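PDB 3CNL: putative uncharacterized protein from Thermotoga maritima, which binds GTP as a circularly permuted GTPase and probably hydrolyses it in a late step of 50S ribosomal subunit assembly. Local coordinates for residues N23-V28 and V42-K47; G136-S141 and I148-G153. One frame throughout, in Å; residues are numbered along the deposited sequence.

Interaction 1: residues N23-V28 and V42-K47; sequences NTVVEV and VDFSRK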
ATOM      1  N   ASN A  23     -19.932  -4.146   9.326  1.00 28.88           N
ATOM      2  CA  ASN A  23     -19.622  -4.045  10.741  1.00 28.13           C
ATOM      3  C   ASN A  23     -18.136  -4.292  11.015  1.00 27.56           C
ATOM      4  O   ASN A  23     -17.684  -4.150  12.145  1.00 27.54           O
ATOM      5  CB  ASN A  23     -20.520  -4.995  11.574  1.00 28.18           C
ATOM      6  CG  ASN A  23     -20.320  -6.477  11.240  1.00 27.82           C
ATOM      7  OD1 ASN A  23     -19.249  -6.903  10.798  1.00 25.70           O
ATOM      8  ND2 ASN A  23     -21.364  -7.274  11.470  1.00 25.97           N
ATOM      9  N   THR A  24     -17.402  -4.655   9.959  1.00 26.72           N
ATOM     10  CA  THR A  24     -15.980  -4.961  10.018  1.00 26.10           C
ATOM     11  C   THR A  24     -15.255  -4.330   8.810  1.00 25.79           C
ATOM     12  O   THR A  24     -15.802  -4.280   7.706  1.00 25.22           O
ATOM     13  CB  THR A  24     -15.775  -6.505  10.038  1.00 26.28           C
ATOM     14  OG1 THR A  24     -16.533  -7.064  11.119  1.00 25.85           O
ATOM     15  CG2 THR A  24     -14.284  -6.912  10.177  1.00 25.51           C
ATOM     16  N   VAL A  25     -14.024  -3.872   9.049  1.00 25.37           N
ATOM     17  CA  VAL A  25     -13.160  -3.213   8.067  1.00 24.65           C
ATOM     18  C   VAL A  25     -11.761  -3.839   8.108  1.00 24.58           C
ATOM     19  O   VAL A  25     -11.127  -3.884   9.173  1.00 23.01           O
ATOM     20  CB  VAL A  25     -12.993  -1.684   8.401  1.00 24.80           C
ATOM     21  CG1 VAL A  25     -11.934  -1.028   7.511  1.00 24.87           C
ATOM     22  CG2 VAL A  25     -14.315  -0.954   8.234  1.00 24.00           C
ATOM     23  N   VAL A  26     -11.306  -4.313   6.943  1.00 23.95           N
ATOM     24  CA  VAL A  26      -9.917  -4.735   6.740  1.00 23.79           C
ATOM     25  C   VAL A  26      -9.197  -3.609   5.989  1.00 23.53           C
ATOM     26  O   VAL A  26      -9.476  -3.323   4.806  1.00 22.58           O
ATOM     27  CB  VAL A  26      -9.827  -6.072   5.970  1.00 23.88           C
ATOM     28  CG1 VAL A  26      -8.356  -6.462   5.715  1.00 24.17           C
ATOM     29  CG2 VAL A  26     -10.553  -7.191   6.738  1.00 23.19           C
ATOM     30  N   GLU A  27      -8.319  -2.934   6.717  1.00 23.54           N
ATOM     31  CA  GLU A  27      -7.523  -1.850   6.164  1.00 23.91           C
ATOM     32  C   GLU A  27      -6.246  -2.442   5.556  1.00 22.95           C
ATOM     33  O   GLU A  27      -5.358  -2.936   6.263  1.00 22.49           O
ATOM     34  CB  GLU A  27      -7.239  -0.832   7.264  1.00 24.61           C
ATOM     35  CG  GLU A  27      -6.575   0.448   6.821  1.00 29.19           C
ATOM     36  CD  GLU A  27      -6.176   1.305   8.012  1.00 32.78           C
ATOM     37  OE1 GLU A  27      -6.022   2.516   7.841  1.00 32.95           O
ATOM     38  OE2 GLU A  27      -5.991   0.763   9.130  1.00 37.13           O
ATOM     39  N   VAL A  28      -6.183  -2.410   4.232  1.00 21.86           N
ATOM     40  CA  VAL A  28      -5.052  -2.967   3.499  1.00 21.54           C
ATOM     41  C   VAL A  28      -3.971  -1.883   3.295  1.00 21.06           C
ATOM     42  O   VAL A  28      -4.129  -0.951   2.483  1.00 20.68           O
ATOM     43  CB  VAL A  28      -5.494  -3.635   2.181  1.00 21.54           C
ATOM     44  CG1 VAL A  28      -4.275  -4.246   1.411  1.00 21.27           C
ATOM     45  CG2 VAL A  28      -6.567  -4.706   2.439  1.00 21.43           C
ATOM     46  N   VAL A  42     -10.857   8.759   6.994  1.00 49.57           N
ATOM     47  CA  VAL A  42     -12.129   8.049   7.144  1.00 49.71           C
ATOM     48  C   VAL A  42     -12.257   7.430   8.549  1.00 49.61           C
ATOM     49  O   VAL A  42     -11.292   6.907   9.104  1.00 49.66           O
ATOM     50  CB  VAL A  42     -12.389   7.043   5.959  1.00 49.88           C
ATOM     51  CG1 VAL A  42     -11.110   6.385   5.487  1.00 50.37           C
ATOM     52  CG2 VAL A  42     -13.444   6.000   6.302  1.00 49.75           C
ATOM     53  N   ASP A  43     -13.451   7.542   9.121  1.00 49.46           N
ATOM     54  CA  ASP A  43     -13.716   7.137  10.495  1.00 49.49           C
ATOM     55  C   ASP A  43     -14.179   5.683  10.534  1.00 48.82           C
ATOM     56  O   ASP A  43     -15.249   5.360  10.025  1.00 48.51           O
ATOM     57  CB  ASP A  43     -14.786   8.062  11.101  1.00 50.14           C
ATOM     58  CG  ASP A  43     -14.955   7.886  12.602  1.00 50.79           C
ATOM     59  OD1 ASP A  43     -14.358   6.969  13.193  1.00 52.94           O
ATOM     60  OD2 ASP A  43     -15.697   8.690  13.208  1.00 53.88           O
ATOM     61  N   PHE A  44     -13.347   4.822  11.126  1.00 48.59           N
ATOM     62  CA  PHE A  44     -13.645   3.395  11.318  1.00 48.06           C
ATOM     63  C   PHE A  44     -13.872   3.067  12.792  1.00 48.36           C
ATOM     64  O   PHE A  44     -13.840   1.890  13.169  1.00 48.58           O
ATOM     65  CB  PHE A  44     -12.486   2.496  10.859  1.00 47.16           C
ATOM     66  CG  PHE A  44     -12.051   2.689   9.440  1.00 45.88           C
ATOM     67  CD1 PHE A  44     -12.974   2.833   8.415  1.00 44.55           C
ATOM     68  CD2 PHE A  44     -10.696   2.681   9.128  1.00 45.79           C
ATOM     69  CE1 PHE A  44     -12.558   2.991   7.105  1.00 43.67           C
ATOM     70  CE2 PHE A  44     -10.270   2.830   7.821  1.00 44.57           C
ATOM     71  CZ  PHE A  44     -11.203   2.993   6.807  1.00 45.98           C
ATOM     72  N   SER A  45     -14.070   4.083  13.634  1.00 48.36           N
ATOM     73  CA  SER A  45     -14.192   3.854  15.089  1.00 48.11           C
ATOM     74  C   SER A  45     -15.483   3.127  15.538  1.00 47.34           C
ATOM     75  O   SER A  45     -15.570   2.667  16.680  1.00 47.64           O
ATOM     76  CB  SER A  45     -13.978   5.163  15.882  1.00 48.46           C
ATOM     77  OG  SER A  45     -14.877   6.180  15.461  1.00 48.87           O
ATOM     78  N   ARG A  46     -16.468   3.018  14.644  1.00 46.17           N
ATOM     79  CA  ARG A  46     -17.718   2.294  14.944  1.00 45.30           C
ATOM     80  C   ARG A  46     -17.713   0.842  14.412  1.00 43.33           C
ATOM     81  O   ARG A  46     -18.683   0.094  14.590  1.00 43.33           O
ATOM     82  CB  ARG A  46     -18.936   3.076  14.413  1.00 45.31           C
ATOM     83  CG  ARG A  46     -19.270   4.340  15.235  1.00 46.44           C
ATOM     84  CD  ARG A  46     -20.514   5.106  14.722  1.00 46.57           C
ATOM     85  NE  ARG A  46     -21.642   4.238  14.347  1.00 51.87           N
ATOM     86  CZ  ARG A  46     -22.396   3.544  15.205  1.00 51.19           C
ATOM     87  NH1 ARG A  46     -23.390   2.784  14.754  1.00 53.03           N
ATOM     88  NH2 ARG A  46     -22.159   3.597  16.510  1.00 53.63           N
ATOM     89  N   LYS A  47     -16.616   0.460  13.758  1.00 40.93           N
ATOM     90  CA  LYS A  47     -16.483  -0.862  13.147  1.00 38.28           C
ATOM     91  C   LYS A  47     -15.346  -1.624  13.779  1.00 36.58           C
ATOM     92  O   LYS A  47     -14.461  -1.025  14.388  1.00 36.52           O
ATOM     93  CB  LYS A  47     -16.229  -0.744  11.636  1.00 38.03           C
ATOM     94  CG  LYS A  47     -17.075   0.308  10.938  1.00 37.49           C
ATOM     95  CD  LYS A  47     -18.522  -0.122  10.751  1.00 35.06           C
ATOM     96  CE  LYS A  47     -19.335   1.031  10.183  1.00 35.80           C
ATOM     97  NZ  LYS A  47     -20.729   0.629   9.834  1.00 34.74           N
TER
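Asn-23 and Lys-47 bring the two backbones closest, their CA atoms 5.1 Å apart, where strand 24-30 begins and the type I turn Phe-44 to Lys-47 ends; that turn is closed by the bond from Lys-47 N to Phe-44 O. Otherwise 23-28 and 42-47 meet by side-chain packing without hydrogen bonds, the Lys-47 chain lying on the Asn-23 backbone. Val-25 points its two methyls at different targets. CG1, set anti to the backbone N (chi1 172°), sits above the centre of the Phe-44 ring, 3.9 Å from the centroid and 3° off the normal, a CH-pi contact. CG2 touches both Phe-44 CD1 and, at 3.9 Å, Lys-47 CB. On the ring's opposite face lies Val-42 O, 4.2 Å above the plane, and Glu-27 OE1 stands at the ring edge, 4.3 Å from Phe-44 CE2. An alanine in place of Phe-44 would probably leave Val-25 CG1 without its aromatic partner and open a gap between strand and loop. The Lys-47 chain, bent at chi2 (-75°), lays CD 4.1 Å from Asn-23 CA, while its NZ bonds to Leu-19 O at the end of helix 13-19 and Val-22 O just before the strand. Glu-27 is held by Ala-39 N on OE1 and by a salt bridge from OE2 to Arg-29. Within the loop, Asp-43 OD1 accepts from Ser-45 N, forming an Asx turn. The arrangement is that of a connection folded back on its own strand before entering the parallel neighbour 48-54, within the GTPase domain of this permuted G protein.

Interaction 2: residues G136-S141 and I148-G153; sequences GIQWFS and ILDTPG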
ATOM      1  N   GLY A 136     -25.719  -3.094  -7.480  1.00 48.20           N
ATOM      2  CA  GLY A 136     -24.619  -2.461  -6.751  1.00 46.81           C
ATOM      3  C   GLY A 136     -23.523  -3.430  -6.335  1.00 45.83           C
ATOM      4  O   GLY A 136     -23.289  -4.457  -6.977  1.00 45.66           O
ATOM      5  N   ILE A 137     -22.854  -3.105  -5.238  1.00 44.92           N
ATOM      6  CA  ILE A 137     -21.845  -3.986  -4.665  1.00 43.70           C
ATOM      7  C   ILE A 137     -22.485  -5.316  -4.224  1.00 42.64           C
ATOM      8  O   ILE A 137     -23.565  -5.327  -3.643  1.00 42.33           O
ATOM      9  CB  ILE A 137     -21.118  -3.313  -3.468  1.00 43.99           C
ATOM     10  CG1 ILE A 137     -21.052  -1.785  -3.622  1.00 45.00           C
ATOM     11  CG2 ILE A 137     -19.713  -3.906  -3.289  1.00 43.42           C
ATOM     12  CD1 ILE A 137     -22.352  -1.021  -3.212  1.00 46.89           C
ATOM     13  N   GLN A 138     -21.822  -6.430  -4.525  1.00 41.71           N
ATOM     14  CA  GLN A 138     -22.316  -7.755  -4.163  1.00 40.92           C
ATOM     15  C   GLN A 138     -21.484  -8.356  -3.033  1.00 39.85           C
ATOM     16  O   GLN A 138     -20.296  -8.058  -2.885  1.00 39.74           O
ATOM     17  CB  GLN A 138     -22.314  -8.694  -5.380  1.00 41.50           C
ATOM     18  CG  GLN A 138     -23.322  -8.315  -6.479  1.00 44.37           C
ATOM     19  CD  GLN A 138     -24.766  -8.568  -6.073  1.00 45.84           C
ATOM     20  OE1 GLN A 138     -25.492  -7.646  -5.675  1.00 49.20           O
ATOM     21  NE2 GLN A 138     -25.189  -9.826  -6.161  1.00 48.88           N
ATOM     22  N   TRP A 139     -22.114  -9.200  -2.231  1.00 38.37           N
ATOM     23  CA  TRP A 139     -21.382  -9.972  -1.247  1.00 37.04           C
ATOM     24  C   TRP A 139     -20.942 -11.300  -1.842  1.00 36.23           C
ATOM     25  O   TRP A 139     -21.568 -11.818  -2.787  1.00 36.29           O
ATOM     26  CB  TRP A 139     -22.247 -10.266  -0.029  1.00 36.36           C
ATOM     27  CG  TRP A 139     -22.855  -9.074   0.591  1.00 37.20           C
ATOM     28  CD1 TRP A 139     -24.066  -8.527   0.290  1.00 35.90           C
ATOM     29  CD2 TRP A 139     -22.297  -8.272   1.635  1.00 36.98           C
ATOM     30  NE1 TRP A 139     -24.298  -7.429   1.084  1.00 35.94           N
ATOM     31  CE2 TRP A 139     -23.226  -7.252   1.919  1.00 38.35           C
ATOM     32  CE3 TRP A 139     -21.100  -8.318   2.362  1.00 34.49           C
ATOM     33  CZ2 TRP A 139     -22.999  -6.284   2.903  1.00 36.93           C
ATOM     34  CZ3 TRP A 139     -20.874  -7.366   3.334  1.00 38.20           C
ATOM     35  CH2 TRP A 139     -21.816  -6.354   3.596  1.00 37.56           C
ATOM     36  N   PHE A 140     -19.854 -11.830  -1.297  1.00 34.25           N
ATOM     37  CA  PHE A 140     -19.590 -13.255  -1.356  1.00 33.76           C
ATOM     38  C   PHE A 140     -19.486 -13.733   0.084  1.00 33.58           C
ATOM     39  O   PHE A 140     -19.212 -12.939   0.988  1.00 33.22           O
ATOM     40  CB  PHE A 140     -18.360 -13.616  -2.203  1.00 33.34           C
ATOM     41  CG  PHE A 140     -17.039 -13.123  -1.650  1.00 33.16           C
ATOM     42  CD1 PHE A 140     -16.595 -11.836  -1.924  1.00 33.11           C
ATOM     43  CD2 PHE A 140     -16.211 -13.979  -0.911  1.00 32.87           C
ATOM     44  CE1 PHE A 140     -15.368 -11.379  -1.427  1.00 33.59           C
ATOM     45  CE2 PHE A 140     -14.983 -13.544  -0.410  1.00 33.39           C
ATOM     46  CZ  PHE A 140     -14.563 -12.238  -0.671  1.00 33.62           C
ATOM     47  N   SER A 141     -19.755 -15.011   0.305  1.00 33.53           N
ATOM     48  CA  SER A 141     -19.787 -15.535   1.660  1.00 33.66           C
ATOM     49  C   SER A 141     -18.665 -16.530   1.813  1.00 33.85           C
ATOM     50  O   SER A 141     -18.357 -17.262   0.867  1.00 34.08           O
ATOM     51  CB  SER A 141     -21.127 -16.215   1.932  1.00 33.85           C
ATOM     52  OG  SER A 141     -22.203 -15.324   1.685  1.00 34.75           O
ATOM     53  N   ILE A 148     -18.340 -10.947   2.738  1.00 28.37           N
ATOM     54  CA  ILE A 148     -17.353  -9.935   2.311  1.00 28.85           C
ATOM     55  C   ILE A 148     -17.793  -9.216   1.019  1.00 29.82           C
ATOM     56  O   ILE A 148     -18.124  -9.882   0.039  1.00 30.14           O
ATOM     57  CB  ILE A 148     -15.915 -10.550   2.217  1.00 28.66           C
ATOM     58  CG1 ILE A 148     -15.553 -11.211   3.564  1.00 27.64           C
ATOM     59  CG2 ILE A 148     -14.863  -9.458   1.871  1.00 27.69           C
ATOM     60  CD1 ILE A 148     -14.477 -12.283   3.498  1.00 28.52           C
ATOM     61  N   LEU A 149     -17.856  -7.876   1.041  1.00 30.88           N
ATOM     62  CA  LEU A 149     -18.134  -7.077  -0.170  1.00 32.03           C
ATOM     63  C   LEU A 149     -17.121  -7.371  -1.262  1.00 32.80           C
ATOM     64  O   LEU A 149     -15.920  -7.353  -1.005  1.00 32.88           O
ATOM     65  CB  LEU A 149     -18.130  -5.577   0.134  1.00 32.06           C
ATOM     66  CG  LEU A 149     -19.326  -5.017   0.906  1.00 32.84           C
ATOM     67  CD1 LEU A 149     -19.094  -3.587   1.323  1.00 32.31           C
ATOM     68  CD2 LEU A 149     -20.607  -5.121   0.074  1.00 34.06           C
ATOM     69  N   ASP A 150     -17.597  -7.633  -2.478  1.00 33.56           N
ATOM     70  CA  ASP A 150     -16.701  -8.084  -3.536  1.00 34.89           C
ATOM     71  C   ASP A 150     -15.919  -6.947  -4.208  1.00 34.60           C
ATOM     72  O   ASP A 150     -15.104  -7.207  -5.102  1.00 34.85           O
ATOM     73  CB  ASP A 150     -17.433  -8.959  -4.585  1.00 35.33           C
ATOM     74  CG  ASP A 150     -18.408  -8.174  -5.441  1.00 38.11           C
ATOM     75  OD1 ASP A 150     -18.719  -6.993  -5.137  1.00 42.06           O
ATOM     76  OD2 ASP A 150     -18.896  -8.746  -6.433  1.00 41.61           O
ATOM     77  N   THR A 151     -16.187  -5.706  -3.795  1.00 34.42           N
ATOM     78  CA  THR A 151     -15.430  -4.541  -4.272  1.00 34.06           C
ATOM     79  C   THR A 151     -14.824  -3.742  -3.116  1.00 33.36           C
ATOM     80  O   THR A 151     -15.513  -3.439  -2.131  1.00 33.13           O
ATOM     81  CB  THR A 151     -16.264  -3.603  -5.197  1.00 34.68           C
ATOM     82  OG1 THR A 151     -17.138  -2.770  -4.417  1.00 36.28           O
ATOM     83  CG2 THR A 151     -17.090  -4.402  -6.159  1.00 34.70           C
ATOM     84  N   PRO A 152     -13.532  -3.371  -3.240  1.00 32.79           N
ATOM     85  CA  PRO A 152     -12.907  -2.614  -2.169  1.00 31.91           C
ATOM     86  C   PRO A 152     -13.295  -1.143  -2.213  1.00 31.09           C
ATOM     87  O   PRO A 152     -13.683  -0.633  -3.266  1.00 30.51           O
ATOM     88  CB  PRO A 152     -11.410  -2.777  -2.458  1.00 31.83           C
ATOM     89  CG  PRO A 152     -11.331  -2.929  -3.910  1.00 32.73           C
ATOM     90  CD  PRO A 152     -12.599  -3.629  -4.351  1.00 32.86           C
ATOM     91  N   GLY A 153     -13.211  -0.478  -1.073  1.00 30.02           N
ATOM     92  CA  GLY A 153     -13.288   0.970  -1.039  1.00 30.42           C
ATOM     93  C   GLY A 153     -11.880   1.511  -1.272  1.00 31.38           C
ATOM     94  O   GLY A 153     -10.903   1.012  -0.697  1.00 30.72           O
TER
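With CG anti to the carbonyl carbon in both Trp-139 and Leu-149, and the indole turned to a chi2 of 90°, Leu-149 CD2 comes over the indole six-membered ring, 3.7 Å from its centroid and 3° off the normal. Phe-140 instead holds CG between backbone N and carbonyl carbon (chi1 66°), folding its ring across Ile-148, whose CB lies over the face, 3.6 Å from Phe-140 CZ. Their backbones form an antiparallel hydrogen-bonded pair, Phe-140 N to Ile-148 O at 2.9 Å and Ile-148 N to Phe-140 O at 2.8 Å. Trp-139 and Leu-149 are the adjoining non-hydrogen-bonded pair. Past Leu-149, where strand 147-154 is interrupted, the pairing changes character: Asp-150 N still donates to Gln-138 O at 2.8 Å, but Gln-138 N turns to the carboxylate, reaching Asp-150 OD1 at 3.2 Å from above its plane. The side chain thus takes a backbone acceptor's place. Ile-137 CG2 packs on Leu-149 CD2, 3.7 Å away. Around this hairpin, Trp-139 also makes a cation-pi contact with Arg-101, and Phe-140 leans on helix 112-120 through Leu-119 and Lys-120. The chemistry implies an edge strand fastened by two grips, main-chain bonds at Phe-140/Ile-148 and Gln-138/Asp-150 and aromatic rings laid on aliphatic chains, with Asp-150 carrying the pairing into the Asp-Thr-Pro-Gly run that corresponds to the G3 (DxxG) motif of GTPases and ends at Gly-153 of the GTP site.

Interactions 1 and 2 belong to one mixed sheet, their centres 15 Å apart and nearest atoms about 6 Å apart, without touching. Strand 101-106 lies between their strands 24-30 and 147-154 and bonds to both. Each contact is partly buried, with three buried residues among those that touch, but interaction 1 packs a loop on an inner strand, whereas interaction 2 pairs the outermost strand 139-141 with its neighbour. The chemistry follows: 269 Å² buried through packing in the first, 507 Å² and four hydrogen bonds in the second. Segment 148-153 ends at Gly-153 of the GTP site, though that residue takes no part in the pairing; the Glu-27 side chain of interaction 1 is about 11 Å from the bound nucleotide.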